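Local coordinates for protein C-domain type II peptide synthetase (PDB 4ZNM) that belongs to the condensation-domain family of peptide synthetases and has that family's two-lobed fold, at residues A[312-317]-A[342-347]; A[292-297]-A[368-373]; A[222-227]-A[354-359]; A[272-277]-A[328-333]. One frame throughout, in Å; residues are numbered along the deposited sequence.

All four contacts lie in the condensation domain, and no residue of the sodium site (Ser130, Glu133, Pro135) belongs to them. Contacts 1 and 2, with centres 9 Å apart, share the antiparallel strand pair 288-295/312-319; Phe313 CZ packs on Pro292 CB at 3.4 Å. Contact 3 adds the loops at one end, where Phe347 CE2 of contact 1 meets Leu357 CD2 at 4.0 Å. Contact 4 lies about 15 Å, centre to centre, from contact 2, joined to it by Tyr276 OH and Ser369 OG, hydrogen-bonded at 2.9 Å. Contacts 3 and 4 do not touch; their nearest atoms are about 6 Å apart.

Contact 1 of 4, residues A[312-317]-A[342-347]; sequences NFLPLR and THELPF
Phe347 offers the face of its ring to the edge of Phe313, whose CD2 stands 3.3 Å above the Phe347 ring plane and over its centre. The centroids are 4.4 Å apart with the planes at 58°, an edge-to-face pair. Both side chains run the same way, each with CG anti to its own N (chi1 near -170° in both), which lays one ring beside the other in the buried interior. Pro315 CD adds a further apolar contact with the Phe347 ring.

Asn312 supplies the polar half, and an amide suits it because it can accept and donate at once. Its OD1 takes the N-H of Phe347 at 3.0 Å, in the carbonyl plane and on a lone pair. Its ND2 gives one hydrogen to Leu345 O (3.0 Å), reached from above that carbonyl plane, and another to Glu344 OE2 (2.7 Å), which uses its anti lone pair. Amide and carboxylate are nearly coplanar, and three bonds fix the amide's rotation. Glu344 OE2 is also bonded to Ser295 OG. Water 1 donates to Phe313 O and to Leu345 O and so bridges the two backbones.

Pro346 is the N-cap of helix 347-350, so Asn312 satisfies an N-H of the first helical turn: a strand side chain tying down a helix start beside the antiparallel strand pair 288-295/312-319 of the condensation domain's C-terminal lobe.

Contact 2 of 4, residues A[292-297]-A[368-373]; sequences PTFSGG and ISVFQA
Ser369 turns its carbonyl oxygen against the Pro292 ring, 3.2 Å from CD; proline has no N-H to give this oxygen, so its CD takes the place of a donor. Val370 comes next, and its two methyls divide the work. With CG1 anti to the backbone N, that methyl meets Phe294 CD2 at 3.8 Å, while CG2 rests on Pro292 CG; a branched residue thus meets two neighbours at once. The CA of Val370 also makes a CA-H...O contact with Pro292 O.

Phe371 carries the backbone bond: its N donates to Pro292 O at 3.1 Å, nearly straight at 168°. In a regular parallel ladder its carbonyl would then receive the N-H of Phe294. Here the strands cross at 39°, which probably carries Phe294 N too far away: it lies 4.6 Å from Phe371 O, and this buried N-H has no partner in the model. Thr293 substitutes its hydroxyl, OG1 donating to Phe371 O at 2.7 Å from 18° outside the carbonyl plane. Threonine fits because the same OG1 can accept as well, which it does from water 2.

Gln372 follows, its amide NE2 passing 3.7 Å from Phe294 CB. At Ala373 the N-H goes to water 2 (2.9 Å), which also donates to Phe294 O and so links the two backbones.

The arrangement is a short parallel pairing whose far end is bridged by water, joining the antiparallel strand pair 288-295/312-319 to strand 366-373 of the five-stranded sheet in the C-terminal lobe.

Contact 3 of 4, residues A[222-227]-A[354-359]; sequences GARIIG and VPELMA
Leu357 packs against both Ala223 and Ile225, touching them with CG, CD1 and CD2. Its CG lies anti to the backbone N (chi1 -173°), which carries the branch back across to the other segment although the CB itself starts away from it. From there CD1 reaches Ala223 CB at 4.1 Å and CG meets Ile225 CG1 at 3.8 Å. A leucine suits the spot, since it packs against Pro315 and Ile351 as well.

Ile225 answers with both backbone and side chain. Its N donates to Leu357 O at 2.9 Å, at 156°, with the donor in the carbonyl plane. Water 4 donates to that same Leu357 O and to Ile225 O, so it bridges the two backbones next to the direct bond. The receiving carbonyl is presented by two overlapping type I beta turns, Val354 to Leu357 and Glu356 to Ala359, which fold the loop between helix 347-350 and strand 366-373 onto the one preceding strand 227-229. Ile225 CD1 also touches CG of the selenomethionine at Met358, at 4.0 Å.

Arg224, exposed to solvent, lies along Glu356. Its chain bends at chi2 (-80°), and the guanidinium lies flat over Glu356 CB, which is 3.4 Å from CZ. NH1 folds back to Ala223 O, its own neighbour, meeting that oxygen from well above the carbonyl plane. The two side chains run alongside each other without a salt bridge: Arg224 NH2 and Glu356 OE1 remain 4.9 Å apart, although opposite charges could still attract weakly.

Contact 4 of 4, residues A[272-277]-A[328-333]; sequences MFAAYQ and EVVLRT
Ala274 sets its methyl between Val330 and Val329, at the centre of a helix-helix crossing in the C-terminal lobe of the condensation-domain fold. The segments of helices 268-284 and 326-335 cross at 114°, their axes approaching to 8.8 Å. Small size is what alanine contributes: the CA atoms of Ala274 and Val330 come within 5.3 Å. Its CB then touches Val330 CG2 at 3.6 Å and Val329 CG1 at 3.9 Å, so the two beta-branched neighbours hold it from successive positions of one helix.

Thr333 belongs to the same tight, buried face, where Gln277 brings NE2 to 2.8 Å from Thr333 OG1. Phe273 adds a slight oblique touch, its CD2 on Thr333 CG2, and continues the apolar layer on to Leu316 and Val291 of the antiparallel strand pair. By contrast, the side of helix 326-335 turned away from 272-277 carries Glu328, Leu331 and Arg332, all partly exposed; Arg332 NH1 bonds to the carbonyls of Asp319 and Ser321.

A threonine serves inside a helix like this because it can bond to its own backbone: Thr333 OG1 donates to Val329 O at 2.9 Å, from 40° out of the carbonyl plane, an oxygen that also accepts the Thr333 N-H.

Contact 1 of 4, residues A[312-317]-A[342-347]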
loop_
_atom_site.group_PDB
_atom_site.type_symbol
_atom_site.label_atom_id
_atom_site.label_comp_id
_atom_site.label_asym_id
_atom_site.label_seq_id
_atom_site.Cartn_x
_atom_site.Cartn_y
_atom_site.Cartn_z
ATOM N N ASN A 312 6.878 3.784 -5.124
ATOM C CA ASN A 312 7.735 4.982 -5.178
ATOM C C ASN A 312 6.930 6.254 -4.851
ATOM O O ASN A 312 5.890 6.528 -5.422
ATOM C CB ASN A 312 8.389 5.074 -6.547
ATOM C CG ASN A 312 9.314 6.261 -6.677
ATOM O OD1 ASN A 312 10.133 6.545 -5.783
ATOM N ND2 ASN A 312 9.191 6.963 -7.793
ATOM N N PHE A 313 7.412 6.969 -3.852
ATOM C CA PHE A 313 6.853 8.238 -3.388
ATOM C C PHE A 313 6.970 9.260 -4.518
ATOM O O PHE A 313 8.062 9.488 -5.034
ATOM C CB PHE A 313 7.645 8.638 -2.128
ATOM C CG PHE A 313 7.089 9.779 -1.332
ATOM C CD1 PHE A 313 6.229 9.549 -0.263
ATOM C CD2 PHE A 313 7.506 11.087 -1.598
ATOM C CE1 PHE A 313 5.775 10.593 0.530
ATOM C CE2 PHE A 313 7.056 12.139 -0.818
ATOM C CZ PHE A 313 6.190 11.883 0.256
ATOM N N LEU A 314 5.843 9.824 -4.941
ATOM C CA LEU A 314 5.776 10.588 -6.181
ATOM C C LEU A 314 4.982 11.888 -5.961
ATOM O O LEU A 314 3.762 11.857 -5.774
ATOM C CB LEU A 314 5.122 9.752 -7.279
ATOM C CG LEU A 314 4.921 10.440 -8.632
ATOM C CD1 LEU A 314 6.271 10.800 -9.255
ATOM C CD2 LEU A 314 4.075 9.585 -9.584
ATOM N N PRO A 315 5.666 13.035 -5.957
ATOM C CA PRO A 315 4.908 14.245 -5.604
ATOM C C PRO A 315 4.098 14.803 -6.772
ATOM O O PRO A 315 4.598 14.920 -7.891
ATOM C CB PRO A 315 5.994 15.221 -5.150
ATOM C CG PRO A 315 7.269 14.698 -5.716
ATOM C CD PRO A 315 7.121 13.231 -5.870
ATOM N N LEU A 316 2.839 15.121 -6.485
ATOM C CA LEU A 316 1.891 15.627 -7.486
ATOM C C LEU A 316 1.524 17.047 -7.119
ATOM O O LEU A 316 0.847 17.260 -6.116
ATOM C CB LEU A 316 0.628 14.755 -7.538
ATOM C CG LEU A 316 0.882 13.289 -7.861
ATOM C CD1 LEU A 316 -0.377 12.474 -7.919
ATOM C CD2 LEU A 316 1.646 13.133 -9.149
ATOM N N ARG A 317 1.991 18.005 -7.915
ATOM C CA ARG A 317 1.713 19.414 -7.662
ATOM C C ARG A 317 0.732 19.966 -8.664
ATOM O O ARG A 317 1.015 19.961 -9.845
ATOM C CB ARG A 317 2.982 20.236 -7.736
ATOM C CG ARG A 317 2.760 21.707 -7.437
ATOM C CD ARG A 317 4.055 22.472 -7.503
ATOM N NE ARG A 317 3.953 23.810 -6.907
ATOM C CZ ARG A 317 4.892 24.745 -7.006
ATOM N NH1 ARG A 317 6.000 24.521 -7.693
ATOM N NH2 ARG A 317 4.744 25.901 -6.395
ATOM N N THR A 342 5.709 10.501 -16.565
ATOM C CA THR A 342 6.697 10.608 -17.648
ATOM C C THR A 342 8.087 10.845 -17.086
ATOM O O THR A 342 9.076 10.276 -17.556
ATOM C CB THR A 342 6.357 11.745 -18.618
ATOM O OG1 THR A 342 5.179 11.392 -19.334
ATOM C CG2 THR A 342 7.503 12.005 -19.617
ATOM N N HIS A 343 8.158 11.681 -16.058
ATOM C CA HIS A 343 9.457 12.060 -15.509
ATOM C C HIS A 343 9.748 11.392 -14.197
ATOM O O HIS A 343 10.596 11.861 -13.434
ATOM C CB HIS A 343 9.535 13.567 -15.324
ATOM C CG HIS A 343 9.454 14.326 -16.609
ATOM N ND1 HIS A 343 10.511 14.401 -17.491
ATOM C CD2 HIS A 343 8.450 15.053 -17.154
ATOM C CE1 HIS A 343 10.162 15.153 -18.527
ATOM N NE2 HIS A 343 8.921 15.566 -18.343
ATOM N N GLU A 344 9.072 10.283 -13.933
ATOM C CA GLU A 344 9.173 9.690 -12.607
ATOM C C GLU A 344 10.619 9.360 -12.252
ATOM O O GLU A 344 11.363 8.774 -13.043
ATOM C CB GLU A 344 8.319 8.423 -12.483
ATOM C CG GLU A 344 8.432 7.818 -11.099
ATOM C CD GLU A 344 7.496 6.617 -10.818
ATOM O OE1 GLU A 344 6.677 6.273 -11.689
ATOM O OE2 GLU A 344 7.614 6.012 -9.715
ATOM N N LEU A 345 10.979 9.697 -11.017
ATOM C CA LEU A 345 12.271 9.310 -10.453
ATOM C C LEU A 345 12.150 8.666 -9.079
ATOM O O LEU A 345 11.257 9.025 -8.301
ATOM C CB LEU A 345 13.172 10.542 -10.328
ATOM C CG LEU A 345 13.624 11.255 -11.613
ATOM C CD1 LEU A 345 14.397 12.493 -11.228
ATOM C CD2 LEU A 345 14.480 10.334 -12.487
ATOM N N PRO A 346 13.086 7.766 -8.748
ATOM C CA PRO A 346 13.123 7.286 -7.363
ATOM C C PRO A 346 13.264 8.462 -6.412
ATOM O O PRO A 346 14.207 9.262 -6.561
ATOM C CB PRO A 346 14.364 6.386 -7.313
ATOM C CG PRO A 346 14.859 6.275 -8.727
ATOM C CD PRO A 346 14.306 7.406 -9.491
ATOM N N PHE A 347 12.358 8.557 -5.441
ATOM C CA PHE A 347 12.278 9.744 -4.615
ATOM C C PHE A 347 13.591 10.061 -3.884
ATOM O O PHE A 347 13.925 11.224 -3.720
ATOM C CB PHE A 347 11.140 9.614 -3.597
ATOM C CG PHE A 347 10.845 10.897 -2.862
ATOM C CD1 PHE A 347 11.135 11.028 -1.529
ATOM C CD2 PHE A 347 10.286 11.975 -3.518
ATOM C CE1 PHE A 347 10.859 12.215 -0.841
ATOM C CE2 PHE A 347 10.008 13.152 -2.838
ATOM C CZ PHE A 347 10.301 13.267 -1.504
HETATM O O HOH W 1 9.734 10.646 -6.866
#

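Contact 2 of 4, residues A[292-297]-A[368-373]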
loop_
_atom_site.group_PDB
_atom_site.type_symbol
_atom_site.label_atom_id
_atom_site.label_comp_id
_atom_site.label_asym_id
_atom_site.label_seq_id
_atom_site.Cartn_x
_atom_site.Cartn_y
_atom_site.Cartn_z
ATOM N N PRO A 292 1.754 13.889 -2.202
ATOM C CA PRO A 292 2.412 12.733 -2.793
ATOM C C PRO A 292 1.452 11.569 -2.949
ATOM O O PRO A 292 0.474 11.430 -2.190
ATOM C CB PRO A 292 3.509 12.376 -1.770
ATOM C CG PRO A 292 3.032 12.938 -0.495
ATOM C CD PRO A 292 2.169 14.103 -0.801
ATOM N N THR A 293 1.725 10.755 -3.956
ATOM C CA THR A 293 1.092 9.460 -4.083
ATOM C C THR A 293 2.220 8.457 -4.005
ATOM O O THR A 293 3.385 8.856 -3.935
ATOM C CB THR A 293 0.306 9.323 -5.429
ATOM O OG1 THR A 293 -0.562 8.181 -5.373
ATOM C CG2 THR A 293 1.253 9.178 -6.612
ATOM N N PHE A 294 1.883 7.169 -4.031
ATOM C CA PHE A 294 2.872 6.120 -4.288
ATOM C C PHE A 294 2.551 5.553 -5.650
ATOM O O PHE A 294 1.426 5.086 -5.898
ATOM C CB PHE A 294 2.832 4.976 -3.258
ATOM C CG PHE A 294 3.552 5.252 -1.993
ATOM C CD1 PHE A 294 4.935 5.206 -1.943
ATOM C CD2 PHE A 294 2.846 5.475 -0.823
ATOM C CE1 PHE A 294 5.608 5.409 -0.765
ATOM C CE2 PHE A 294 3.499 5.700 0.362
ATOM C CZ PHE A 294 4.892 5.679 0.403
ATOM N N SER A 295 3.525 5.568 -6.547
ATOM C CA SER A 295 3.323 4.879 -7.804
ATOM C C SER A 295 3.552 3.382 -7.575
ATOM O O SER A 295 4.104 2.996 -6.552
ATOM C CB SER A 295 4.270 5.415 -8.863
ATOM O OG SER A 295 5.579 4.949 -8.578
ATOM N N GLY A 296 3.166 2.551 -8.538
ATOM C CA GLY A 296 3.389 1.119 -8.415
ATOM C C GLY A 296 4.873 0.743 -8.510
ATOM O O GLY A 296 5.302 -0.247 -7.913
ATOM N N GLY A 297 5.653 1.501 -9.285
ATOM C CA GLY A 297 7.099 1.280 -9.391
ATOM C C GLY A 297 7.463 0.054 -10.237
ATOM O O GLY A 297 8.610 -0.386 -10.251
ATOM N N ILE A 368 2.728 15.060 6.967
ATOM C CA ILE A 368 2.322 14.968 5.597
ATOM C C ILE A 368 1.353 13.797 5.412
ATOM O O ILE A 368 1.384 12.814 6.152
ATOM C CB ILE A 368 3.506 14.848 4.661
ATOM C CG1 ILE A 368 4.332 13.619 4.960
ATOM C CG2 ILE A 368 4.383 16.085 4.753
ATOM C CD1 ILE A 368 4.703 12.932 3.690
ATOM N N SER A 369 0.495 13.945 4.417
ATOM C CA SER A 369 -0.397 12.890 4.006
ATOM C C SER A 369 -0.076 12.439 2.594
ATOM O O SER A 369 0.456 13.189 1.765
ATOM C CB SER A 369 -1.853 13.343 4.095
ATOM O OG SER A 369 -2.174 14.158 2.988
ATOM N N VAL A 370 -0.377 11.175 2.361
ATOM C CA VAL A 370 -0.208 10.523 1.081
ATOM C C VAL A 370 -1.572 9.991 0.618
ATOM O O VAL A 370 -2.334 9.449 1.414
ATOM C CB VAL A 370 0.790 9.348 1.189
ATOM C CG1 VAL A 370 0.987 8.685 -0.138
ATOM C CG2 VAL A 370 2.143 9.808 1.719
ATOM N N PHE A 371 -1.839 10.071 -0.669
ATOM C CA PHE A 371 -3.092 9.571 -1.221
ATOM C C PHE A 371 -2.747 8.609 -2.347
ATOM O O PHE A 371 -2.245 9.026 -3.377
ATOM C CB PHE A 371 -3.952 10.732 -1.700
ATOM C CG PHE A 371 -5.403 10.366 -1.986
ATOM C CD1 PHE A 371 -5.772 9.818 -3.194
ATOM C CD2 PHE A 371 -6.384 10.617 -1.047
ATOM C CE1 PHE A 371 -7.105 9.486 -3.453
ATOM C CE2 PHE A 371 -7.721 10.297 -1.292
ATOM C CZ PHE A 371 -8.079 9.731 -2.504
ATOM N N GLN A 372 -2.982 7.316 -2.129
ATOM C CA GLN A 372 -2.533 6.295 -3.072
ATOM C C GLN A 372 -3.617 5.363 -3.532
ATOM O O GLN A 372 -4.520 5.031 -2.792
ATOM C CB GLN A 372 -1.406 5.436 -2.466
ATOM C CG GLN A 372 -1.790 4.216 -1.679
ATOM C CD GLN A 372 -0.593 3.321 -1.398
ATOM O OE1 GLN A 372 -0.225 3.125 -0.253
ATOM N NE2 GLN A 372 0.007 2.763 -2.446
ATOM N N ALA A 373 -3.452 4.893 -4.755
ATOM C CA ALA A 373 -4.202 3.760 -5.258
ATOM C C ALA A 373 -3.346 2.523 -5.051
ATOM O O ALA A 373 -2.172 2.508 -5.354
ATOM C CB ALA A 373 -4.555 3.955 -6.750
HETATM O O HOH W 2 -1.299 5.935 -6.472
HETATM O O HOH W 3 1.066 2.055 -5.262
#

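Contact 3 of 4, residues A[222-227]-A[354-359]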
loop_
_atom_site.group_PDB
_atom_site.type_symbol
_atom_site.label_atom_id
_atom_site.label_comp_id
_atom_site.label_asym_id
_atom_site.label_seq_id
_atom_site.Cartn_x
_atom_site.Cartn_y
_atom_site.Cartn_z
ATOM N N GLY A 222 9.845 26.017 -5.137
ATOM C CA GLY A 222 9.082 26.651 -4.081
ATOM C C GLY A 222 7.917 25.822 -3.595
ATOM O O GLY A 222 7.095 26.305 -2.814
ATOM N N ALA A 223 7.832 24.571 -4.040
ATOM C CA ALA A 223 6.766 23.723 -3.593
ATOM C C ALA A 223 7.064 23.160 -2.193
ATOM O O ALA A 223 8.219 22.864 -1.842
ATOM C CB ALA A 223 6.545 22.603 -4.562
ATOM N N ARG A 224 5.997 22.979 -1.420
ATOM C CA ARG A 224 6.066 22.328 -0.134
ATOM C C ARG A 224 4.903 21.351 -0.082
ATOM O O ARG A 224 3.766 21.757 -0.278
ATOM C CB ARG A 224 5.979 23.343 1.010
ATOM C CG ARG A 224 7.101 24.392 1.034
ATOM C CD ARG A 224 8.384 23.837 1.640
ATOM N NE ARG A 224 9.390 24.874 1.865
ATOM C CZ ARG A 224 10.115 25.448 0.903
ATOM N NH1 ARG A 224 9.944 25.114 -0.372
ATOM N NH2 ARG A 224 11.011 26.368 1.217
ATOM N N ILE A 225 5.186 20.072 0.169
ATOM C CA ILE A 225 4.124 19.097 0.410
ATOM C C ILE A 225 3.191 19.676 1.474
ATOM O O ILE A 225 3.648 20.195 2.473
ATOM C CB ILE A 225 4.665 17.733 0.843
ATOM C CG1 ILE A 225 5.391 17.058 -0.330
ATOM C CG2 ILE A 225 3.526 16.843 1.294
ATOM C CD1 ILE A 225 6.256 15.856 0.079
ATOM N N ILE A 226 1.886 19.552 1.265
ATOM C CA ILE A 226 0.914 20.118 2.181
ATOM C C ILE A 226 0.886 19.284 3.469
ATOM O O ILE A 226 0.851 18.041 3.434
ATOM C CB ILE A 226 -0.484 20.216 1.504
ATOM C CG1 ILE A 226 -1.440 21.083 2.308
ATOM C CG2 ILE A 226 -1.103 18.892 1.356
ATOM C CD1 ILE A 226 -2.342 21.891 1.416
ATOM N N GLY A 227 0.948 19.988 4.598
ATOM C CA GLY A 227 0.865 19.373 5.918
ATOM C C GLY A 227 -0.522 19.421 6.535
ATOM O O GLY A 227 -1.273 20.373 6.329
ATOM N N VAL A 354 15.328 18.989 -4.652
ATOM C CA VAL A 354 14.294 19.882 -4.141
ATOM C C VAL A 354 14.245 19.734 -2.610
ATOM O O VAL A 354 13.238 19.270 -2.047
ATOM C CB VAL A 354 12.929 19.567 -4.780
ATOM C CG1 VAL A 354 12.925 19.991 -6.204
ATOM C CG2 VAL A 354 12.623 18.067 -4.712
ATOM N N PRO A 355 15.324 20.156 -1.926
ATOM C CA PRO A 355 15.553 19.713 -0.549
ATOM C C PRO A 355 14.627 20.293 0.518
ATOM O O PRO A 355 14.708 19.799 1.648
ATOM C CB PRO A 355 17.009 20.124 -0.286
ATOM C CG PRO A 355 17.267 21.234 -1.213
ATOM C CD PRO A 355 16.462 20.916 -2.451
ATOM N N GLU A 356 13.762 21.255 0.185
ATOM C CA GLU A 356 12.834 21.817 1.177
ATOM C C GLU A 356 11.407 21.266 1.005
ATOM O O GLU A 356 10.508 21.622 1.760
ATOM C CB GLU A 356 12.808 23.354 1.104
ATOM C CG GLU A 356 14.159 24.064 1.321
ATOM C CD GLU A 356 14.789 23.805 2.684
ATOM O OE1 GLU A 356 14.063 23.451 3.632
ATOM O OE2 GLU A 356 16.022 23.957 2.811
ATOM N N LEU A 357 11.208 20.402 0.015
ATOM C CA LEU A 357 9.890 19.861 -0.293
ATOM C C LEU A 357 9.137 19.319 0.936
ATOM O O LEU A 357 7.904 19.421 1.014
ATOM C CB LEU A 357 10.011 18.742 -1.335
ATOM C CG LEU A 357 8.677 18.197 -1.864
ATOM C CD1 LEU A 357 7.962 19.276 -2.702
ATOM C CD2 LEU A 357 8.901 16.943 -2.670
HETATM N N MSE A 358 9.857 18.724 1.888
HETATM C CA MSE A 358 9.176 18.052 2.985
HETATM C C MSE A 358 9.224 18.843 4.275
HETATM O O MSE A 358 8.983 18.286 5.340
HETATM C CB MSE A 358 9.791 16.679 3.252
HETATM C CG MSE A 358 9.635 15.630 2.150
HETATM SE SE MSE A 358 10.565 14.029 2.740
HETATM C CE MSE A 358 12.357 14.814 2.612
ATOM N N ALA A 359 9.539 20.125 4.213
ATOM C CA ALA A 359 9.727 20.890 5.458
ATOM C C ALA A 359 8.518 20.899 6.426
ATOM O O ALA A 359 8.604 21.503 7.487
ATOM C CB ALA A 359 10.110 22.294 5.128
HETATM O O HOH W 4 6.438 20.152 3.101
#

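Contact 4 of 4, residues A[272-277]-A[328-333]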
loop_
_atom_site.group_PDB
_atom_site.type_symbol
_atom_site.label_atom_id
_atom_site.label_comp_id
_atom_site.label_asym_id
_atom_site.label_seq_id
_atom_site.Cartn_x
_atom_site.Cartn_y
_atom_site.Cartn_z
HETATM N N MSE A 272 -10.836 10.615 -7.688
HETATM C CA MSE A 272 -10.800 10.567 -6.233
HETATM C C MSE A 272 -9.637 11.429 -5.667
HETATM O O MSE A 272 -9.791 12.107 -4.637
HETATM C CB MSE A 272 -10.718 9.103 -5.768
HETATM C CG MSE A 272 -12.095 8.308 -6.053
HETATM SE SE MSE A 272 -11.881 6.563 -5.399
HETATM C CE MSE A 272 -12.135 6.943 -3.505
ATOM N N PHE A 273 -8.524 11.472 -6.385
ATOM C CA PHE A 273 -7.415 12.342 -6.004
ATOM C C PHE A 273 -7.824 13.802 -6.134
ATOM O O PHE A 273 -7.612 14.586 -5.211
ATOM C CB PHE A 273 -6.153 12.064 -6.856
ATOM C CG PHE A 273 -4.930 12.826 -6.388
ATOM C CD1 PHE A 273 -4.195 12.381 -5.309
ATOM C CD2 PHE A 273 -4.521 13.966 -7.018
ATOM C CE1 PHE A 273 -3.077 13.072 -4.872
ATOM C CE2 PHE A 273 -3.404 14.665 -6.583
ATOM C CZ PHE A 273 -2.689 14.216 -5.513
ATOM N N ALA A 274 -8.423 14.172 -7.267
ATOM C CA ALA A 274 -8.984 15.530 -7.429
ATOM C C ALA A 274 -9.875 15.930 -6.273
ATOM O O ALA A 274 -9.786 17.059 -5.778
ATOM C CB ALA A 274 -9.776 15.640 -8.730
ATOM N N ALA A 275 -10.784 15.034 -5.874
ATOM C CA ALA A 275 -11.682 15.330 -4.760
ATOM C C ALA A 275 -10.875 15.570 -3.475
ATOM O O ALA A 275 -11.267 16.377 -2.625
ATOM C CB ALA A 275 -12.677 14.214 -4.546
ATOM N N TYR A 276 -9.772 14.854 -3.316
ATOM C CA TYR A 276 -8.911 15.055 -2.126
ATOM C C TYR A 276 -8.308 16.460 -2.143
ATOM O O TYR A 276 -8.217 17.145 -1.114
ATOM C CB TYR A 276 -7.807 14.003 -2.066
ATOM C CG TYR A 276 -7.035 14.023 -0.777
ATOM C CD1 TYR A 276 -7.698 13.944 0.431
ATOM C CD2 TYR A 276 -5.651 14.123 -0.767
ATOM C CE1 TYR A 276 -7.021 13.963 1.612
ATOM C CE2 TYR A 276 -4.953 14.121 0.432
ATOM C CZ TYR A 276 -5.656 14.023 1.614
ATOM O OH TYR A 276 -5.026 14.024 2.830
ATOM N N GLN A 277 -7.914 16.898 -3.325
ATOM C CA GLN A 277 -7.352 18.233 -3.464
ATOM C C GLN A 277 -8.383 19.279 -3.119
ATOM O O GLN A 277 -8.079 20.278 -2.427
ATOM C CB GLN A 277 -6.823 18.447 -4.871
ATOM C CG GLN A 277 -5.666 17.547 -5.168
ATOM C CD GLN A 277 -4.993 17.866 -6.468
ATOM O OE1 GLN A 277 -4.048 18.651 -6.516
ATOM N NE2 GLN A 277 -5.460 17.248 -7.529
ATOM N N GLU A 328 -12.684 20.867 -14.012
ATOM C CA GLU A 328 -11.387 21.474 -14.307
ATOM C C GLU A 328 -10.314 21.000 -13.316
ATOM O O GLU A 328 -9.158 20.829 -13.692
ATOM C CB GLU A 328 -11.491 23.009 -14.298
ATOM C CG GLU A 328 -12.166 23.546 -15.524
ATOM C CD GLU A 328 -12.342 25.074 -15.535
ATOM O OE1 GLU A 328 -11.657 25.794 -14.767
ATOM O OE2 GLU A 328 -13.188 25.547 -16.331
ATOM N N VAL A 329 -10.677 20.764 -12.059
ATOM C CA VAL A 329 -9.698 20.203 -11.110
ATOM C C VAL A 329 -9.208 18.836 -11.620
ATOM O O VAL A 329 -8.001 18.540 -11.606
ATOM C CB VAL A 329 -10.269 20.067 -9.687
ATOM C CG1 VAL A 329 -9.222 19.471 -8.754
ATOM C CG2 VAL A 329 -10.666 21.432 -9.120
ATOM N N VAL A 330 -10.146 18.004 -12.075
ATOM C CA VAL A 330 -9.807 16.658 -12.529
ATOM C C VAL A 330 -8.901 16.749 -13.760
ATOM O O VAL A 330 -7.921 16.009 -13.882
ATOM C CB VAL A 330 -11.079 15.823 -12.830
ATOM C CG1 VAL A 330 -10.714 14.407 -13.281
ATOM C CG2 VAL A 330 -11.956 15.741 -11.606
ATOM N N LEU A 331 -9.207 17.664 -14.670
ATOM C CA LEU A 331 -8.415 17.775 -15.887
ATOM C C LEU A 331 -6.987 18.240 -15.577
ATOM O O LEU A 331 -6.035 17.721 -16.155
ATOM C CB LEU A 331 -9.079 18.726 -16.871
ATOM C CG LEU A 331 -10.380 18.205 -17.485
ATOM C CD1 LEU A 331 -11.014 19.317 -18.281
ATOM C CD2 LEU A 331 -10.189 16.971 -18.362
ATOM N N ARG A 332 -6.834 19.184 -14.649
ATOM C CA ARG A 332 -5.500 19.613 -14.205
ATOM C C ARG A 332 -4.770 18.472 -13.522
ATOM O O ARG A 332 -3.576 18.287 -13.719
ATOM C CB ARG A 332 -5.610 20.809 -13.292
ATOM C CG ARG A 332 -6.044 22.050 -14.094
ATOM C CD ARG A 332 -6.132 23.258 -13.215
ATOM N NE ARG A 332 -6.813 24.351 -13.890
ATOM C CZ ARG A 332 -6.934 25.577 -13.398
ATOM N NH1 ARG A 332 -6.419 25.872 -12.210
ATOM N NH2 ARG A 332 -7.597 26.506 -14.084
ATOM N N THR A 333 -5.513 17.677 -12.766
ATOM C CA THR A 333 -4.927 16.533 -12.094
ATOM C C THR A 333 -4.385 15.579 -13.136
ATOM O O THR A 333 -3.292 15.037 -12.964
ATOM C CB THR A 333 -5.947 15.823 -11.197
ATOM O OG1 THR A 333 -6.295 16.696 -10.123
ATOM C CG2 THR A 333 -5.399 14.501 -10.633
#